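Local coordinates for putative curved DNA-binding protein (Chaetomium thermophilum var. thermophilum DSM 1495, PDB 4IPA) that is a thermophilic Arx1, a methionine-aminopeptidase-like protein that probably acts in ribosome biogenesis on the large-subunit precursor, at residues 127-132 / 357-362; 217-222 / 249-254. One frame throughout, in Å; residues are numbered along the deposited sequence.

Interaction 1 (127-132 / 357-362); sequences YGTIVC and TRIGGP
Val131 and Gly361 bring the two backbones closest, 4.8 Å between their CA atoms, and residues 129-132 and 359-362 run in nearly the same direction, 18° apart. No hydrogen bond passes between the segments, although they lie close to parallel. Each takes its backbone bonds from other strands: Thr129 and Val131 from Ala122 and Leu120, Cys132 from Leu346, and Gly360 from Thr348. At Ile359 the chain turns a corner through a classic beta bulge, in which Ile359 and Gly360 both face Thr348, and the bend carries 360-362 along strand 127-136. Val131 makes the main side-chain contact. Its CG1 is anti to the carbonyl carbon (chi1 -62°) and rests against the peptide linking the two glycines, 3.6 Å from Gly360 C and 3.5 Å from Gly361 N. Strand 127-136 is the edge of the three-stranded sheet, and 360-362 is the end of edge strand 355-360 of the five-stranded sheet and the loop that follows it; in the M24 "pita-bread" fold the two meet in the buried middle of the molecule. Thr348 helps bridge them, since its hydroxyl also bonds Ile130 O. On the Thr129 side the touch is light, Thr129 CG2 to Ile359 CG2 at 4.5 Å, and both side chains also lean on helix 23-46. That helix also supplies polar partners: Ser36 for the Thr129 hydroxyl and the Glu37 carboxylate for Gly361 N. Further along, the Pro362 ring lies beside the carbonyl oxygen of Cys132, CG approaching O to 3.7 Å, with CB and CD only slightly farther away.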
loop_
_atom_site.group_PDB
_atom_site.type_symbol
_atom_site.label_atom_id
_atom_site.label_comp_id
_atom_site.label_asym_id
_atom_site.label_seq_id
_atom_site.Cartn_x
_atom_site.Cartn_y
_atom_site.Cartn_z
ATOM N N TYR A 127 -6.268 13.430 6.490
ATOM C CA TYR A 127 -4.895 12.928 6.504
ATOM C C TYR A 127 -4.887 11.415 6.732
ATOM O O TYR A 127 -5.167 10.925 7.835
ATOM C CB TYR A 127 -4.035 13.684 7.537
ATOM C CG TYR A 127 -4.061 15.190 7.294
ATOM C CD1 TYR A 127 -3.427 15.742 6.188
ATOM C CD2 TYR A 127 -4.764 16.043 8.137
ATOM C CE1 TYR A 127 -3.460 17.104 5.940
ATOM C CE2 TYR A 127 -4.809 17.422 7.897
ATOM C CZ TYR A 127 -4.156 17.941 6.799
ATOM O OH TYR A 127 -4.195 19.294 6.540
ATOM N N GLY A 128 -4.573 10.681 5.670
ATOM C CA GLY A 128 -4.666 9.235 5.698
ATOM C C GLY A 128 -3.341 8.501 5.759
ATOM O O GLY A 128 -2.317 8.982 5.250
ATOM N N THR A 129 -3.361 7.339 6.403
ATOM C CA THR A 129 -2.222 6.438 6.388
ATOM C C THR A 129 -2.710 5.127 5.809
ATOM O O THR A 129 -3.707 4.585 6.270
ATOM C CB THR A 129 -1.711 6.143 7.816
ATOM O OG1 THR A 129 -2.787 5.586 8.577
ATOM C CG2 THR A 129 -1.230 7.427 8.499
ATOM N N ILE A 130 -2.020 4.624 4.797
ATOM C CA ILE A 130 -2.324 3.311 4.249
ATOM C C ILE A 130 -1.163 2.372 4.596
ATOM O O ILE A 130 0.004 2.770 4.513
ATOM C CB ILE A 130 -2.556 3.379 2.716
ATOM C CG1 ILE A 130 -3.672 4.380 2.398
ATOM C CG2 ILE A 130 -2.913 1.998 2.152
ATOM C CD1 ILE A 130 -3.963 4.544 0.910
ATOM N N VAL A 131 -1.483 1.150 5.026
ATOM C CA VAL A 131 -0.463 0.162 5.369
ATOM C C VAL A 131 -0.733 -1.138 4.631
ATOM O O VAL A 131 -1.883 -1.477 4.370
ATOM C CB VAL A 131 -0.430 -0.164 6.902
ATOM C CG1 VAL A 131 -0.100 1.059 7.718
ATOM C CG2 VAL A 131 -1.754 -0.752 7.367
ATOM N N CYS A 132 0.331 -1.861 4.298
ATOM C CA CYS A 132 0.202 -3.191 3.722
ATOM C C CYS A 132 1.326 -4.072 4.247
ATOM O O CYS A 132 2.503 -3.726 4.110
ATOM C CB CYS A 132 0.251 -3.165 2.189
ATOM S SG CYS A 132 0.143 -4.835 1.392
ATOM N N THR A 357 10.665 9.207 8.734
ATOM C CA THR A 357 9.964 8.506 9.810
ATOM C C THR A 357 8.807 7.669 9.264
ATOM O O THR A 357 7.998 8.151 8.452
ATOM C CB THR A 357 9.349 9.516 10.809
ATOM O OG1 THR A 357 10.358 10.422 11.249
ATOM C CG2 THR A 357 8.765 8.795 12.025
ATOM N N ARG A 358 8.707 6.428 9.725
ATOM C CA ARG A 358 7.594 5.563 9.332
ATOM C C ARG A 358 6.402 5.848 10.241
ATOM O O ARG A 358 6.314 5.311 11.340
ATOM C CB ARG A 358 7.980 4.082 9.423
ATOM C CG ARG A 358 9.288 3.722 8.725
ATOM C CD ARG A 358 9.578 2.197 8.744
ATOM N NE ARG A 358 11.021 1.941 8.665
ATOM C CZ ARG A 358 11.607 1.049 7.873
ATOM N NH1 ARG A 358 10.882 0.288 7.065
ATOM N NH2 ARG A 358 12.932 0.904 7.897
ATOM N N ILE A 359 5.498 6.713 9.800
ATOM C CA ILE A 359 4.343 7.054 10.618
ATOM C C ILE A 359 3.503 5.806 10.846
ATOM O O ILE A 359 3.071 5.519 11.961
ATOM C CB ILE A 359 3.454 8.089 9.912
ATOM C CG1 ILE A 359 4.303 9.220 9.334
ATOM C CG2 ILE A 359 2.385 8.616 10.852
ATOM C CD1 ILE A 359 3.499 10.172 8.443
ATOM N N GLY A 360 3.276 5.076 9.762
ATOM C CA GLY A 360 2.389 3.928 9.768
ATOM C C GLY A 360 2.799 2.906 8.731
ATOM O O GLY A 360 2.981 3.214 7.545
ATOM N N GLY A 361 2.969 1.674 9.183
ATOM C CA GLY A 361 3.348 0.619 8.282
ATOM C C GLY A 361 3.236 -0.705 8.977
ATOM O O GLY A 361 2.803 -0.776 10.128
ATOM N N PRO A 362 3.643 -1.760 8.276
ATOM C CA PRO A 362 3.659 -3.146 8.750
ATOM C C PRO A 362 4.696 -3.320 9.851
ATOM O O PRO A 362 5.653 -2.535 9.927
ATOM C CB PRO A 362 4.082 -3.931 7.507
ATOM C CG PRO A 362 4.930 -2.935 6.734
ATOM C CD PRO A 362 4.216 -1.625 6.926
#

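Interaction 2 (217-222 / 249-254); sequences SWLFDK and DVWGVE
Trp251 swings its indole back over the neighbouring strand, laying one face on the backbone of Leu219, whose N stands 3.5 Å above the ring plane near the rim. The carbonyl end of Ser217 meets the indole at its edge instead. Leu219, with CG anti to the backbone N (chi1 -175°), sends CD1 over the five-membered ring, a CH-pi contact of 4.1 Å to the centroid. The same methyl lies 3.6 Å from Asp249 CG, where the two side chains cross at about a right angle. Trp251 NE1 donates to Asp249 OD2, on the anti side, 31° out of the carboxylate plane; this tie should fix the tilt of the indole. The same oxygen also receives Lys229 and Glu246 N, which would probably offset much of its charge.

On the opposite face of the sheet Phe220 lies across Gly252, its CZ 3.4 Å from Gly252 CA, and the absence of a side chain there lets the ring settle directly on the backbone. Phe220 CB meets Val250 CG1 more loosely. Between the two layers the strands run antiparallel at 158°. Trp218 and Gly252 exchange two backbone bonds, whereas Phe220 N bonds Val250 O and a water joins Phe220 O to Val250 N. At the other end Ser217 OG accepts Glu254 N at 3.0 Å and donates to a second water, which in turn donates to Glu254 O.

Strand 210-220 lies between 230-232 and 250-258, and 250-258 is flanked beyond by 342-352. Val253 and Ser217 pack on Leu164 of helix 148-167, Trp251 on Met168 just after it, while Phe220 reaches Ile130 of strand 127-136.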
loop_
_atom_site.group_PDB
_atom_site.type_symbol
_atom_site.label_atom_id
_atom_site.label_comp_id
_atom_site.label_asym_id
_atom_site.label_seq_id
_atom_site.Cartn_x
_atom_site.Cartn_y
_atom_site.Cartn_z
ATOM N N SER A 217 4.564 4.629 -5.733
ATOM C CA SER A 217 4.492 5.374 -4.481
ATOM C C SER A 217 3.908 6.766 -4.724
ATOM O O SER A 217 4.246 7.426 -5.692
ATOM C CB SER A 217 5.879 5.449 -3.854
ATOM O OG SER A 217 6.342 4.137 -3.556
ATOM N N TRP A 218 3.015 7.206 -3.853
ATOM C CA TRP A 218 2.304 8.467 -4.075
ATOM C C TRP A 218 2.511 9.466 -2.949
ATOM O O TRP A 218 2.512 9.107 -1.773
ATOM C CB TRP A 218 0.802 8.239 -4.160
ATOM C CG TRP A 218 0.297 7.508 -5.345
ATOM C CD1 TRP A 218 0.063 6.175 -5.441
ATOM C CD2 TRP A 218 -0.096 8.078 -6.599
ATOM N NE1 TRP A 218 -0.433 5.867 -6.687
ATOM C CE2 TRP A 218 -0.545 7.020 -7.418
ATOM C CE3 TRP A 218 -0.103 9.378 -7.114
ATOM C CZ2 TRP A 218 -1.003 7.219 -8.717
ATOM C CZ3 TRP A 218 -0.561 9.580 -8.414
ATOM C CH2 TRP A 218 -1.003 8.504 -9.197
ATOM N N LEU A 219 2.640 10.728 -3.325
ATOM C CA LEU A 219 2.557 11.810 -2.374
ATOM C C LEU A 219 1.150 11.808 -1.781
ATOM O O LEU A 219 0.175 11.644 -2.502
ATOM C CB LEU A 219 2.823 13.139 -3.089
ATOM C CG LEU A 219 2.896 14.396 -2.222
ATOM C CD1 LEU A 219 4.122 14.348 -1.310
ATOM C CD2 LEU A 219 2.928 15.651 -3.096
ATOM N N PHE A 220 1.041 11.957 -0.470
ATOM C CA PHE A 220 -0.263 12.165 0.159
ATOM C C PHE A 220 -0.419 13.656 0.486
ATOM O O PHE A 220 0.570 14.382 0.644
ATOM C CB PHE A 220 -0.419 11.371 1.467
ATOM C CG PHE A 220 -0.508 9.869 1.294
ATOM C CD1 PHE A 220 -0.409 9.277 0.042
ATOM C CD2 PHE A 220 -0.702 9.051 2.403
ATOM C CE1 PHE A 220 -0.491 7.890 -0.109
ATOM C CE2 PHE A 220 -0.792 7.663 2.263
ATOM C CZ PHE A 220 -0.684 7.080 0.998
ATOM N N ASP A 221 -1.661 14.103 0.591
ATOM C CA ASP A 221 -1.953 15.414 1.142
ATOM C C ASP A 221 -3.370 15.392 1.700
ATOM O O ASP A 221 -4.023 14.343 1.707
ATOM C CB ASP A 221 -1.794 16.508 0.094
ATOM C CG ASP A 221 -1.508 17.875 0.716
ATOM O OD1 ASP A 221 -1.606 18.012 1.957
ATOM O OD2 ASP A 221 -1.196 18.818 -0.037
ATOM N N LYS A 222 -3.838 16.532 2.195
ATOM C CA LYS A 222 -5.161 16.583 2.790
ATOM C C LYS A 222 -6.171 16.063 1.774
ATOM O O LYS A 222 -6.202 16.535 0.644
ATOM C CB LYS A 222 -5.525 18.006 3.234
ATOM C CG LYS A 222 -6.605 18.010 4.296
ATOM C CD LYS A 222 -7.169 19.394 4.581
ATOM C CE LYS A 222 -8.205 19.304 5.692
ATOM N NZ LYS A 222 -9.196 20.420 5.642
ATOM N N ASP A 249 7.156 16.446 2.993
ATOM C CA ASP A 249 6.262 15.510 2.295
ATOM C C ASP A 249 5.768 14.361 3.183
ATOM O O ASP A 249 6.501 13.859 4.045
ATOM C CB ASP A 249 6.979 14.847 1.116
ATOM C CG ASP A 249 7.147 15.759 -0.101
ATOM O OD1 ASP A 249 6.664 16.914 -0.115
ATOM O OD2 ASP A 249 7.769 15.277 -1.072
ATOM N N VAL A 250 4.532 13.929 2.949
ATOM C CA VAL A 250 4.126 12.583 3.352
ATOM C C VAL A 250 3.857 11.682 2.128
ATOM O O VAL A 250 3.165 12.080 1.173
ATOM C CB VAL A 250 2.917 12.599 4.304
ATOM C CG1 VAL A 250 2.414 11.185 4.534
ATOM C CG2 VAL A 250 3.304 13.249 5.623
ATOM N N TRP A 251 4.412 10.468 2.168
ATOM C CA TRP A 251 4.279 9.514 1.073
ATOM C C TRP A 251 3.702 8.162 1.499
ATOM O O TRP A 251 3.989 7.651 2.587
ATOM C CB TRP A 251 5.640 9.239 0.451
ATOM C CG TRP A 251 6.192 10.321 -0.385
ATOM C CD1 TRP A 251 6.768 11.482 0.050
ATOM C CD2 TRP A 251 6.279 10.335 -1.815
ATOM N NE1 TRP A 251 7.179 12.229 -1.019
ATOM C CE2 TRP A 251 6.907 11.545 -2.180
ATOM C CE3 TRP A 251 5.896 9.434 -2.826
ATOM C CZ2 TRP A 251 7.157 11.892 -3.510
ATOM C CZ3 TRP A 251 6.140 9.769 -4.145
ATOM C CH2 TRP A 251 6.771 10.997 -4.478
ATOM N N GLY A 252 2.911 7.572 0.609
ATOM C CA GLY A 252 2.560 6.168 0.718
ATOM C C GLY A 252 3.561 5.380 -0.115
ATOM O O GLY A 252 3.482 5.344 -1.340
ATOM N N VAL A 253 4.531 4.763 0.548
ATOM C CA VAL A 253 5.607 4.097 -0.159
ATOM C C VAL A 253 5.326 2.604 -0.321
ATOM O O VAL A 253 5.180 1.880 0.682
ATOM C CB VAL A 253 6.954 4.261 0.578
ATOM C CG1 VAL A 253 8.059 3.507 -0.184
ATOM C CG2 VAL A 253 7.310 5.757 0.758
ATOM N N GLU A 254 5.252 2.159 -1.577
ATOM C CA GLU A 254 4.952 0.761 -1.892
ATOM C C GLU A 254 6.045 0.079 -2.696
ATOM O O GLU A 254 6.610 0.658 -3.644
ATOM C CB GLU A 254 3.630 0.614 -2.658
ATOM C CG GLU A 254 3.219 -0.860 -2.826
ATOM C CD GLU A 254 1.933 -1.083 -3.610
ATOM O OE1 GLU A 254 1.119 -0.149 -3.725
ATOM O OE2 GLU A 254 1.737 -2.215 -4.118
HETATM O O HOH W 1 6.902 2.450 -5.685
HETATM O O HOH W 2 2.736 15.748 1.744
#

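Both contacts are buried, their centres 9 Å apart, and both reach the five-stranded sheet: interaction 2 binds two strands within it, whereas interaction 1 sets the end of its outer strand 355-360 and the loop after it beside the edge of the three-stranded sheet. Their chemistry differs accordingly. The in-sheet pair is zipped by backbone bonds, waters and aromatic cover, burying 470 Å², while 127-132 and 357-362 share no hydrogen bond and bury 220 Å² of aliphatic and backbone contact. Phe220 connects them, its CD2 3.3 Å from Gly128 O. Val250 and Ile359 touch as well, and Thr348 of the intervening strand 342-352 serves both. Along the chain, 217-254 is nested inside the loop that 127-132 and 357-362 close.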